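Local coordinates for protein glutathione transferase (Leptospira interrogans serovar Lai, PDB 3UBK) that binds glutathione and probably transfers it to electrophilic substrates, at residues I4-A9 and N13-V18; P52-D57 and L68-T73; H161-D166 and L200-K205; S96-T101 and K134-V139. One frame throughout, in Å; residues are numbered along the deposited sequence.

Interaction 1: residues I4-A9 and N13-V18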
loop_
_atom_site.group_PDB
_atom_site.type_symbol
_atom_site.label_atom_id
_atom_site.label_comp_id
_atom_site.label_asym_id
_atom_site.label_seq_id
_atom_site.Cartn_x
_atom_site.Cartn_y
_atom_site.Cartn_z
ATOM N N ILE A 4 1.843 14.753 19.268
ATOM C CA ILE A 4 1.359 13.660 18.442
ATOM C C ILE A 4 0.232 12.890 19.120
ATOM O O ILE A 4 0.384 12.407 20.237
ATOM C CB ILE A 4 2.495 12.674 18.116
ATOM C CG1 ILE A 4 3.601 13.394 17.339
ATOM C CG2 ILE A 4 1.955 11.492 17.322
ATOM C CD1 ILE A 4 4.905 12.649 17.318
ATOM N N LYS A 5 -0.907 12.801 18.450
ATOM C CA LYS A 5 -1.991 11.961 18.943
ATOM C C LYS A 5 -2.223 10.832 17.954
ATOM O O LYS A 5 -2.392 11.077 16.761
ATOM C CB LYS A 5 -3.265 12.783 19.131
ATOM C CG LYS A 5 -3.225 13.691 20.360
ATOM C CD LYS A 5 -4.410 14.631 20.409
ATOM C CE LYS A 5 -4.198 15.721 21.450
ATOM N NZ LYS A 5 -5.309 16.710 21.447
ATOM N N LEU A 6 -2.214 9.600 18.450
ATOM C CA LEU A 6 -2.503 8.426 17.640
ATOM C C LEU A 6 -3.873 7.856 18.013
ATOM O O LEU A 6 -4.042 7.311 19.107
ATOM C CB LEU A 6 -1.428 7.362 17.874
ATOM C CG LEU A 6 -1.514 6.055 17.080
ATOM C CD1 LEU A 6 -1.396 6.342 15.585
ATOM C CD2 LEU A 6 -0.428 5.090 17.542
ATOM N N HIS A 7 -4.840 7.978 17.109
ATOM C CA HIS A 7 -6.188 7.469 17.350
ATOM C C HIS A 7 -6.270 6.037 16.878
ATOM O O HIS A 7 -5.988 5.742 15.711
ATOM C CB HIS A 7 -7.230 8.307 16.608
ATOM C CG HIS A 7 -7.182 9.766 16.939
ATOM N ND1 HIS A 7 -8.118 10.378 17.745
ATOM C CD2 HIS A 7 -6.302 10.733 16.583
ATOM C CE1 HIS A 7 -7.817 11.660 17.868
ATOM N NE2 HIS A 7 -6.722 11.903 17.169
ATOM N N GLY A 8 -6.644 5.143 17.788
ATOM C CA GLY A 8 -6.810 3.730 17.459
ATOM C C GLY A 8 -6.327 2.827 18.587
ATOM O O GLY A 8 -5.370 3.153 19.288
ATOM N N ALA A 9 -6.981 1.681 18.747
ATOM C CA ALA A 9 -6.709 0.776 19.867
ATOM C C ALA A 9 -5.550 -0.178 19.592
ATOM O O ALA A 9 -5.218 -0.464 18.436
ATOM C CB ALA A 9 -7.974 -0.003 20.238
ATOM N N ASN A 13 -3.391 -4.227 14.275
ATOM C CA ASN A 13 -2.016 -4.336 13.805
ATOM C C ASN A 13 -1.508 -3.104 13.029
ATOM O O ASN A 13 -0.306 -2.808 13.038
ATOM C CB ASN A 13 -1.757 -5.644 13.049
ATOM C CG ASN A 13 -2.866 -6.003 12.081
ATOM O OD1 ASN A 13 -2.608 -6.626 11.050
ATOM N ND2 ASN A 13 -4.101 -5.611 12.397
ATOM N N TYR A 14 -2.415 -2.382 12.375
ATOM C CA TYR A 14 -2.041 -1.144 11.685
ATOM C C TYR A 14 -1.718 -0.019 12.667
ATOM O O TYR A 14 -0.822 0.779 12.422
ATOM C CB TYR A 14 -3.125 -0.727 10.683
ATOM C CG TYR A 14 -3.188 -1.734 9.551
ATOM C CD1 TYR A 14 -4.043 -2.827 9.612
ATOM C CD2 TYR A 14 -2.333 -1.632 8.461
ATOM C CE1 TYR A 14 -4.074 -3.776 8.587
ATOM C CE2 TYR A 14 -2.361 -2.571 7.435
ATOM C CZ TYR A 14 -3.235 -3.643 7.509
ATOM O OH TYR A 14 -3.263 -4.593 6.509
ATOM N N VAL A 15 -2.446 0.037 13.776
ATOM C CA VAL A 15 -2.110 0.973 14.852
ATOM C C VAL A 15 -0.734 0.601 15.388
ATOM O O VAL A 15 0.154 1.452 15.556
ATOM C CB VAL A 15 -3.182 0.928 15.993
ATOM C CG1 VAL A 15 -2.718 1.704 17.221
ATOM C CG2 VAL A 15 -4.510 1.464 15.486
ATOM N N ASN A 16 -0.533 -0.687 15.624
ATOM C CA ASN A 16 0.712 -1.144 16.205
ATOM C C ASN A 16 1.902 -0.918 15.291
ATOM O O ASN A 16 2.987 -0.590 15.764
ATOM C CB ASN A 16 0.610 -2.606 16.647
ATOM C CG ASN A 16 -0.271 -2.756 17.858
ATOM O OD1 ASN A 16 -0.507 -1.782 18.569
ATOM N ND2 ASN A 16 -0.779 -3.951 18.091
ATOM N N LYS A 17 1.705 -1.110 13.988
ATOM C CA LYS A 17 2.726 -0.757 13.007
ATOM C C LYS A 17 3.229 0.689 13.224
ATOM O O LYS A 17 4.432 0.948 13.266
ATOM C CB LYS A 17 2.153 -0.930 11.593
ATOM C CG LYS A 17 2.993 -0.351 10.448
ATOM C CD LYS A 17 2.128 -0.395 9.172
ATOM C CE LYS A 17 2.778 0.212 7.957
ATOM N NZ LYS A 17 1.720 0.370 6.887
ATOM N N VAL A 18 2.303 1.630 13.351
ATOM C CA VAL A 18 2.662 3.042 13.552
ATOM C C VAL A 18 3.327 3.261 14.923
ATOM O O VAL A 18 4.338 3.970 15.059
ATOM C CB VAL A 18 1.427 3.968 13.410
ATOM C CG1 VAL A 18 1.755 5.388 13.878
ATOM C CG2 VAL A 18 0.907 3.982 11.946
#
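Gly8 and Val15 bring the two backbones together, with CA atoms 6.0 Å apart, where strand 4-7 runs out into a loop and helix 13-18 begins to turn back. This is the first half of the beta-alpha-beta unit that opens the thioredoxin-like N-terminal domain of glutathione transferases. Gly8 has phi 142° and psi 147°, values suited to a residue without a side chain. Its CA lies close against the helix, 3.8 Å from Val15 CG2.

Val15 carries most of the contact. It points at the strand end and packs against the carbonyl oxygens of Gly8 and Ala9. Its CB is 3.5 Å from Ala9 O, and its CG1 is 3.7 Å from Gly8 O. CG1 also reaches back to Leu6, while CG2 stays with the loop. Gly8 O itself is hydrogen-bonded to Gln31.

Leu6 is the strand's main contribution. A chi1 of -178°, with CG anti to the backbone N, carries CG toward the helix. The two methyls then divide between Val15 and Val18, one turn apart. Leu6 CD2 meets Val15 CG1 at 4.1 Å. The touching residues are buried, and Leu6 meets the two valines through methyl groups alone.

Val18 also packs on Ser64, a residue that binds glutathione in a structure of this protein, and Gly8 lies close to Ile51, another such residue. One turn after Val15, Val18 CG1 closes on Leu6 CD1 at 3.7 Å.

Interaction 2: residues P52-D57 and L68-T73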
loop_
_atom_site.group_PDB
_atom_site.type_symbol
_atom_site.label_atom_id
_atom_site.label_comp_id
_atom_site.label_asym_id
_atom_site.label_seq_id
_atom_site.Cartn_x
_atom_site.Cartn_y
_atom_site.Cartn_z
ATOM N N PRO A 52 -5.247 3.302 12.107
ATOM C CA PRO A 52 -4.993 4.505 12.901
ATOM C C PRO A 52 -5.195 5.813 12.143
ATOM O O PRO A 52 -5.150 5.853 10.905
ATOM C CB PRO A 52 -3.496 4.375 13.240
ATOM C CG PRO A 52 -2.941 3.706 12.037
ATOM C CD PRO A 52 -3.986 2.661 11.694
ATOM N N VAL A 53 -5.409 6.878 12.907
ATOM C CA VAL A 53 -5.328 8.231 12.387
ATOM C C VAL A 53 -4.297 8.959 13.232
ATOM O O VAL A 53 -4.330 8.868 14.464
ATOM C CB VAL A 53 -6.665 8.984 12.510
ATOM C CG1 VAL A 53 -6.582 10.335 11.825
ATOM C CG2 VAL A 53 -7.810 8.163 11.923
ATOM N N LEU A 54 -3.375 9.667 12.582
ATOM C CA LEU A 54 -2.426 10.514 13.296
ATOM C C LEU A 54 -2.935 11.944 13.315
ATOM O O LEU A 54 -3.346 12.495 12.279
ATOM C CB LEU A 54 -1.048 10.480 12.635
ATOM C CG LEU A 54 0.075 11.249 13.348
ATOM C CD1 LEU A 54 0.739 10.354 14.380
ATOM C CD2 LEU A 54 1.101 11.736 12.338
ATOM N N GLU A 55 -2.921 12.553 14.493
ATOM C CA GLU A 55 -3.292 13.961 14.604
ATOM C C GLU A 55 -2.094 14.780 15.073
ATOM O O GLU A 55 -1.450 14.441 16.068
ATOM C CB GLU A 55 -4.464 14.135 15.577
ATOM C CG GLU A 55 -4.840 15.583 15.845
ATOM C CD GLU A 55 -5.964 15.724 16.875
ATOM O OE1 GLU A 55 -6.450 14.690 17.364
ATOM O OE2 GLU A 55 -6.346 16.865 17.198
ATOM N N MET A 56 -1.774 15.824 14.320
ATOM C CA MET A 56 -0.804 16.847 14.734
ATOM C C MET A 56 -1.326 18.202 14.287
ATOM O O MET A 56 -1.915 18.316 13.214
ATOM C CB MET A 56 0.544 16.640 14.056
ATOM C CG MET A 56 1.404 15.552 14.613
ATOM S SD MET A 56 3.049 15.633 13.874
ATOM C CE MET A 56 3.607 17.254 14.377
ATOM N N ASP A 57 -1.094 19.236 15.086
ATOM C CA ASP A 57 -1.488 20.593 14.697
ATOM C C ASP A 57 -2.866 20.639 14.032
ATOM O O ASP A 57 -3.014 21.219 12.958
ATOM C CB ASP A 57 -0.443 21.201 13.751
ATOM N N LEU A 68 3.581 6.788 8.652
ATOM C CA LEU A 68 4.982 6.496 8.938
ATOM C C LEU A 68 5.959 7.195 7.977
ATOM O O LEU A 68 7.046 7.576 8.380
ATOM C CB LEU A 68 5.242 4.979 8.998
ATOM C CG LEU A 68 4.754 4.377 10.327
ATOM C CD1 LEU A 68 4.908 2.870 10.298
ATOM C CD2 LEU A 68 5.487 4.958 11.543
ATOM N N GLU A 69 5.567 7.375 6.714
ATOM C CA GLU A 69 6.409 8.122 5.770
ATOM C C GLU A 69 6.481 9.583 6.210
ATOM O O GLU A 69 7.523 10.233 6.121
ATOM C CB GLU A 69 5.836 8.024 4.347
ATOM C CG GLU A 69 5.862 6.600 3.782
ATOM C CD GLU A 69 7.117 6.287 2.978
ATOM O OE1 GLU A 69 8.039 7.130 2.901
ATOM O OE2 GLU A 69 7.171 5.185 2.394
ATOM N N PHE A 70 5.361 10.085 6.709
ATOM C CA PHE A 70 5.293 11.467 7.194
ATOM C C PHE A 70 6.173 11.673 8.441
ATOM O O PHE A 70 7.006 12.594 8.492
ATOM C CB PHE A 70 3.830 11.821 7.483
ATOM C CG PHE A 70 3.647 13.114 8.231
ATOM C CD1 PHE A 70 3.569 14.324 7.546
ATOM C CD2 PHE A 70 3.554 13.115 9.620
ATOM C CE1 PHE A 70 3.394 15.538 8.242
ATOM C CE2 PHE A 70 3.368 14.321 10.329
ATOM C CZ PHE A 70 3.288 15.535 9.626
ATOM N N LEU A 71 5.989 10.814 9.440
ATOM C CA LEU A 71 6.761 10.912 10.672
ATOM C C LEU A 71 8.255 10.798 10.393
ATOM O O LEU A 71 9.052 11.504 11.000
ATOM C CB LEU A 71 6.339 9.840 11.689
ATOM C CG LEU A 71 4.974 10.075 12.322
ATOM C CD1 LEU A 71 4.597 8.888 13.201
ATOM C CD2 LEU A 71 4.985 11.386 13.123
ATOM N N ASP A 72 8.635 9.923 9.466
ATOM C CA ASP A 72 10.043 9.763 9.130
ATOM C C ASP A 72 10.606 11.000 8.423
ATOM O O ASP A 72 11.785 11.285 8.549
ATOM C CB ASP A 72 10.285 8.526 8.256
ATOM C CG ASP A 72 11.719 8.039 8.324
ATOM O OD1 ASP A 72 12.229 7.849 9.453
ATOM O OD2 ASP A 72 12.343 7.823 7.254
ATOM N N THR A 73 9.758 11.723 7.688
ATOM C CA THR A 73 10.185 12.928 7.006
ATOM C C THR A 73 10.377 14.070 8.012
ATOM O O THR A 73 11.437 14.710 8.061
ATOM C CB THR A 73 9.154 13.342 5.945
ATOM O OG1 THR A 73 9.101 12.336 4.928
ATOM C CG2 THR A 73 9.524 14.699 5.316
#
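Phe70 and Met56 meet edge-on: the sulfur lies in the plane of the ring, at its rim. This Met-aromatic contact helps join strand 53-56 to helix 64-74 in the thioredoxin-like N-terminal domain, where the helix packs against the sheet. The short axes run 10.8 Å apart at an angle of 33°. Met56 SD is 5.1 Å from the centroid of the Phe70 ring.

Leu54 stands at about a right angle to Phe70. Its CD2 approaches the ring obliquely and lies 3.9 Å from Phe70 CD2. The same methyl touches Leu71 CD2 at 4.0 Å, so one methyl of Leu54 touches both neighbouring helix side chains. Leu54 CG is anti to the backbone N (chi1 -176°), which extends the branch toward the helix. On the strand side, Leu54 and Met56 also pack on Ile4.

The contact is buried, partly by the dimer. Trp87 of the second subunit packs on Met56, and its ring meets that of Phe70. Pro86 of the second subunit also touches Phe70.

At the rim of the ring, Met56 SD sits 3.8 Å from Phe70 CE2.

Interaction 3: residues H161-D166 and L200-K205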
loop_
_atom_site.group_PDB
_atom_site.type_symbol
_atom_site.label_atom_id
_atom_site.label_comp_id
_atom_site.label_asym_id
_atom_site.label_seq_id
_atom_site.Cartn_x
_atom_site.Cartn_y
_atom_site.Cartn_z
ATOM N N HIS A 161 2.477 -7.042 11.934
ATOM C CA HIS A 161 1.594 -7.939 11.175
ATOM C C HIS A 161 1.902 -9.423 11.383
ATOM O O HIS A 161 1.000 -10.240 11.541
ATOM C CB HIS A 161 1.661 -7.623 9.676
ATOM C CG HIS A 161 1.121 -6.276 9.315
ATOM N ND1 HIS A 161 -0.133 -5.848 9.697
ATOM C CD2 HIS A 161 1.655 -5.267 8.584
ATOM C CE1 HIS A 161 -0.341 -4.628 9.233
ATOM N NE2 HIS A 161 0.725 -4.256 8.546
ATOM N N LEU A 162 3.177 -9.771 11.389
ATOM C CA LEU A 162 3.558 -11.171 11.460
ATOM C C LEU A 162 3.298 -11.775 12.830
ATOM O O LEU A 162 3.032 -12.964 12.947
ATOM C CB LEU A 162 5.023 -11.351 11.071
ATOM C CG LEU A 162 5.348 -10.993 9.620
ATOM C CD1 LEU A 162 6.827 -11.207 9.358
ATOM C CD2 LEU A 162 4.493 -11.776 8.610
ATOM N N SER A 163 3.394 -10.964 13.871
ATOM C CA SER A 163 3.124 -11.467 15.200
ATOM C C SER A 163 1.647 -11.847 15.274
ATOM O O SER A 163 1.297 -12.878 15.836
ATOM C CB SER A 163 3.476 -10.423 16.255
ATOM O OG SER A 163 2.661 -9.284 16.119
ATOM N N VAL A 164 0.795 -11.012 14.685
ATOM C CA VAL A 164 -0.645 -11.253 14.666
ATOM C C VAL A 164 -0.990 -12.442 13.767
ATOM O O VAL A 164 -1.842 -13.271 14.112
ATOM C CB VAL A 164 -1.422 -10.016 14.175
ATOM C CG1 VAL A 164 -2.802 -10.421 13.668
ATOM C CG2 VAL A 164 -1.529 -8.971 15.282
ATOM N N LEU A 165 -0.316 -12.522 12.623
ATOM C CA LEU A 165 -0.525 -13.611 11.680
ATOM C C LEU A 165 -0.140 -14.935 12.314
ATOM O O LEU A 165 -0.838 -15.934 12.156
ATOM C CB LEU A 165 0.281 -13.386 10.402
ATOM C CG LEU A 165 -0.379 -12.490 9.352
ATOM C CD1 LEU A 165 -1.199 -11.381 9.999
ATOM C CD2 LEU A 165 0.664 -11.911 8.407
ATOM N N ASP A 166 0.973 -14.929 13.035
ATOM C CA ASP A 166 1.457 -16.119 13.714
ATOM C C ASP A 166 0.418 -16.680 14.692
ATOM O O ASP A 166 -0.042 -17.814 14.540
ATOM C CB ASP A 166 2.764 -15.812 14.442
ATOM C CG ASP A 166 3.200 -16.937 15.348
ATOM O OD1 ASP A 166 2.372 -17.831 15.614
ATOM O OD2 ASP A 166 4.368 -16.927 15.796
ATOM N N LEU A 200 6.702 -3.141 24.615
ATOM C CA LEU A 200 5.595 -2.291 25.068
ATOM C C LEU A 200 4.359 -2.439 24.164
ATOM O O LEU A 200 3.213 -2.521 24.637
ATOM C CB LEU A 200 6.037 -0.820 25.120
ATOM C CG LEU A 200 4.996 0.178 25.632
ATOM C CD1 LEU A 200 4.638 -0.141 27.081
ATOM C CD2 LEU A 200 5.498 1.614 25.511
ATOM N N VAL A 201 4.588 -2.486 22.857
ATOM C CA VAL A 201 3.486 -2.708 21.918
ATOM C C VAL A 201 2.756 -4.032 22.220
ATOM O O VAL A 201 1.520 -4.071 22.282
ATOM C CB VAL A 201 3.984 -2.664 20.457
ATOM C CG1 VAL A 201 2.949 -3.263 19.515
ATOM C CG2 VAL A 201 4.317 -1.209 20.070
ATOM N N GLU A 202 3.520 -5.100 22.411
ATOM C CA GLU A 202 2.955 -6.402 22.800
ATOM C C GLU A 202 2.212 -6.314 24.131
ATOM O O GLU A 202 1.129 -6.886 24.294
ATOM C CB GLU A 202 4.060 -7.449 22.919
ATOM C CG GLU A 202 4.574 -7.929 21.583
ATOM C CD GLU A 202 3.494 -8.637 20.787
ATOM O OE1 GLU A 202 3.271 -9.847 21.019
ATOM O OE2 GLU A 202 2.867 -7.982 19.931
ATOM N N LYS A 203 2.798 -5.591 25.082
ATOM C CA LYS A 203 2.179 -5.422 26.385
ATOM C C LYS A 203 0.842 -4.671 26.321
ATOM O O LYS A 203 -0.153 -5.115 26.904
ATOM C CB LYS A 203 3.146 -4.731 27.344
ATOM C CG LYS A 203 2.501 -4.261 28.644
ATOM C CD LYS A 203 1.864 -5.412 29.397
ATOM C CE LYS A 203 2.794 -6.600 29.512
ATOM N NZ LYS A 203 2.198 -7.668 30.368
ATOM N N ASP A 204 0.810 -3.529 25.628
ATOM C CA ASP A 204 -0.439 -2.773 25.491
ATOM C C ASP A 204 -1.523 -3.614 24.795
ATOM O O ASP A 204 -2.712 -3.514 25.120
ATOM C CB ASP A 204 -0.221 -1.472 24.726
ATOM C CG ASP A 204 0.397 -0.375 25.592
ATOM O OD1 ASP A 204 0.373 -0.491 26.836
ATOM O OD2 ASP A 204 0.907 0.611 25.024
ATOM N N LYS A 205 -1.101 -4.432 23.840
ATOM C CA LYS A 205 -2.014 -5.301 23.108
ATOM C C LYS A 205 -2.593 -6.323 24.079
ATOM O O LYS A 205 -3.799 -6.553 24.110
ATOM C CB LYS A 205 -1.276 -6.011 21.966
ATOM C CG LYS A 205 -2.163 -6.949 21.135
ATOM C CD LYS A 205 -1.563 -7.280 19.753
ATOM C CE LYS A 205 -0.223 -8.005 19.852
ATOM N NZ LYS A 205 0.406 -8.296 18.504
#
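Lys205 and Ser163 face each other between the two helices, with Lys205 NZ 3.4 Å from Ser163 OG. The hydroxyl has a partner in its own helix, since Ser163 OG is hydrogen-bonded to Phe159 O one turn earlier. A chi1 of 64° sets OG between the backbone N and the carbonyl carbon, close to that turn.

The charged interaction lies within segment 200-205. Lys205 NZ forms a salt bridge with Glu202 OE2 at 2.9 Å; OE2 accepts with its syn lone pair, on the side of the other carboxylate oxygen. Both chains are folded to meet: Glu202 bends at chi2 (-63°) and Lys205 at chi3. The pair thus spans one helical turn on the side that faces Ser163. Ser163 OG is 4.0 Å from Glu202 OE2. The salt bridge would partly offset the charge of the buried lysine.

Both helices belong to the all-helical C-terminal domain of the glutathione transferase fold. Their short axes pass 12.5 Å apart and cross at -46°, so the long side chains of helix 196-213 fill much of the distance. Phe189 of helix 185-193 also packs on Ser163, and Lys193 touches Glu202.

Only one methyl comes close across the two segments. Val164 CG2 lies 3.8 Å from the ammonium nitrogen, Lys205 NZ, and the two side chains pass each other at a slant. Lys205 also packs on Asn16 of helix 13-25.

Interaction 4: residues S96-T101 and K134-V139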
loop_
_atom_site.group_PDB
_atom_site.type_symbol
_atom_site.label_atom_id
_atom_site.label_comp_id
_atom_site.label_asym_id
_atom_site.label_seq_id
_atom_site.Cartn_x
_atom_site.Cartn_y
_atom_site.Cartn_z
ATOM N N SER A 96 7.741 -4.452 3.255
ATOM C CA SER A 96 6.524 -4.013 3.941
ATOM C C SER A 96 5.263 -4.260 3.129
ATOM O O SER A 96 4.233 -4.660 3.675
ATOM C CB SER A 96 6.621 -2.531 4.317
ATOM O OG SER A 96 5.370 -2.071 4.797
ATOM N N THR A 97 5.330 -4.003 1.822
ATOM C CA THR A 97 4.195 -4.265 0.940
ATOM C C THR A 97 3.834 -5.743 0.886
ATOM O O THR A 97 2.660 -6.105 0.990
ATOM C CB THR A 97 4.456 -3.735 -0.486
ATOM O OG1 THR A 97 4.546 -2.306 -0.438
ATOM C CG2 THR A 97 3.327 -4.122 -1.423
ATOM N N ILE A 98 4.836 -6.598 0.724
ATOM C CA ILE A 98 4.578 -8.033 0.694
ATOM C C ILE A 98 3.887 -8.480 1.975
ATOM O O ILE A 98 2.884 -9.200 1.934
ATOM C CB ILE A 98 5.870 -8.846 0.507
ATOM C CG1 ILE A 98 6.427 -8.643 -0.902
ATOM C CG2 ILE A 98 5.607 -10.334 0.782
ATOM C CD1 ILE A 98 7.911 -9.003 -1.018
ATOM N N ILE A 99 4.417 -8.054 3.119
ATOM C CA ILE A 99 3.812 -8.430 4.393
ATOM C C ILE A 99 2.370 -7.969 4.518
ATOM O O ILE A 99 1.502 -8.733 4.946
ATOM C CB ILE A 99 4.618 -7.921 5.608
ATOM C CG1 ILE A 99 5.946 -8.666 5.690
ATOM C CG2 ILE A 99 3.785 -8.094 6.884
ATOM C CD1 ILE A 99 6.981 -8.016 6.596
ATOM N N GLU A 100 2.089 -6.731 4.134
ATOM C CA GLU A 100 0.739 -6.204 4.302
ATOM C C GLU A 100 -0.253 -6.680 3.250
ATOM O O GLU A 100 -1.383 -7.062 3.575
ATOM C CB GLU A 100 0.745 -4.671 4.305
ATOM C CG GLU A 100 1.180 -4.078 5.602
ATOM C CD GLU A 100 0.961 -2.594 5.648
ATOM O OE1 GLU A 100 0.595 -1.994 4.617
ATOM O OE2 GLU A 100 1.159 -2.019 6.723
ATOM N N THR A 101 0.158 -6.629 1.988
ATOM C CA THR A 101 -0.771 -6.858 0.881
ATOM C C THR A 101 -0.942 -8.326 0.530
ATOM O O THR A 101 -2.041 -8.765 0.207
ATOM C CB THR A 101 -0.367 -6.057 -0.377
ATOM O OG1 THR A 101 -0.247 -4.674 -0.024
ATOM C CG2 THR A 101 -1.428 -6.187 -1.469
ATOM N N LYS A 134 7.147 -17.569 0.670
ATOM C CA LYS A 134 8.278 -17.910 -0.185
ATOM C C LYS A 134 8.792 -16.689 -0.944
ATOM O O LYS A 134 9.990 -16.569 -1.215
ATOM C CB LYS A 134 7.900 -19.034 -1.164
ATOM C CG LYS A 134 7.350 -20.279 -0.480
ATOM C CD LYS A 134 7.208 -21.444 -1.445
ATOM C CE LYS A 134 6.678 -22.683 -0.735
ATOM N NZ LYS A 134 6.597 -23.858 -1.649
ATOM N N ALA A 135 7.885 -15.789 -1.302
ATOM C CA ALA A 135 8.297 -14.517 -1.896
ATOM C C ALA A 135 9.060 -13.696 -0.860
ATOM O O ALA A 135 10.172 -13.241 -1.119
ATOM C CB ALA A 135 7.080 -13.746 -2.394
ATOM N N LEU A 136 8.449 -13.512 0.307
ATOM C CA LEU A 136 9.076 -12.784 1.421
ATOM C C LEU A 136 10.459 -13.339 1.738
ATOM O O LEU A 136 11.425 -12.593 1.865
ATOM C CB LEU A 136 8.179 -12.824 2.665
ATOM C CG LEU A 136 8.632 -12.014 3.891
ATOM C CD1 LEU A 136 8.760 -10.534 3.539
ATOM C CD2 LEU A 136 7.671 -12.218 5.055
ATOM N N GLN A 137 10.560 -14.659 1.840
ATOM C CA GLN A 137 11.844 -15.299 2.115
ATOM C C GLN A 137 12.945 -14.766 1.201
ATOM O O GLN A 137 14.109 -14.685 1.585
ATOM C CB GLN A 137 11.720 -16.827 1.987
ATOM C CG GLN A 137 12.942 -17.602 2.460
ATOM C CD GLN A 137 13.141 -17.515 3.964
ATOM O OE1 GLN A 137 12.277 -17.924 4.739
ATOM N NE2 GLN A 137 14.278 -16.965 4.383
ATOM N N ARG A 138 12.580 -14.379 -0.013
ATOM C CA ARG A 138 13.579 -13.932 -0.975
ATOM C C ARG A 138 14.216 -12.573 -0.652
ATOM O O ARG A 138 15.353 -12.317 -1.050
ATOM C CB ARG A 138 12.987 -13.902 -2.393
ATOM C CG ARG A 138 12.648 -15.279 -2.984
ATOM C CD ARG A 138 12.202 -15.152 -4.457
ATOM N NE ARG A 138 11.380 -16.285 -4.874
ATOM C CZ ARG A 138 11.794 -17.257 -5.683
ATOM N NH1 ARG A 138 13.021 -17.232 -6.190
ATOM N NH2 ARG A 138 10.972 -18.246 -5.999
ATOM N N VAL A 139 13.494 -11.691 0.040
ATOM C CA VAL A 139 14.010 -10.331 0.268
ATOM C C VAL A 139 14.440 -10.020 1.715
ATOM O O VAL A 139 15.127 -9.019 1.956
ATOM C CB VAL A 139 13.028 -9.221 -0.222
ATOM C CG1 VAL A 139 13.070 -9.066 -1.746
ATOM C CG2 VAL A 139 11.626 -9.495 0.249
#
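Leu136 is the bump that enters the hollow between Ile98 and Ile99. It leans from helix 119-139 onto helix 86-111, close to where the backbones come nearest: the CA atoms of Ile98 and Leu136 are 6.6 Å apart. Its CB rests on Ile98 CG2 at 4.0 Å. Its forked end lies against the stem of Ile99, with Leu136 CD1 and CD2 each 4.0 Å from Ile99 CG1. Having CG anti to the backbone N (chi1 -175°) sends that fork to Ile99 while CB stays with Ile98.

Ile98 is the bump in the other direction. It lies between Leu136 and Val139, which are one turn apart. Its CG2 branch serves Leu136. The longer branch of Ile98 ends in CD1, which meets Val139 CG2 at 4.0 Å. The two branches of one isoleucine therefore divide their contacts between two residues of the facing helix.

Other parts of the fold close the flanks. Ile99 also packs on His161 and Leu162 of helix 153-169, and Leu182 packs on Leu136. Phe62 of the second subunit touches Ile98.

The short axes are 10.0 Å apart and run nearly antiparallel, at 161°. Side chains from each helix interleave along this buried apolar seam. Such an antiparallel pair of long helices is a hallmark of the C-terminal domain of glutathione transferases.

In the fold
Along the chain, interactions 1 and 2 come first, in the N-terminal domain. Their centres are 10 Å apart, and their strands 4-7 and 53-56 are neighbours in one sheet. Interactions 4 and 3 belong to the helical C-terminal domain, with centres 18 Å apart. In sequence, interaction 4 closes before interaction 3 opens. Helix 13-25 connects the domains: Lys17 forms a salt bridge with Glu100, and Tyr14 packs on His161. His161 in turn is probably hydrogen-bonded to Glu100, which ties interaction 3 to interaction 4. Interactions 2 and 4, with centres 24 Å apart, both touch the second subunit, so both domains contribute to the dimer.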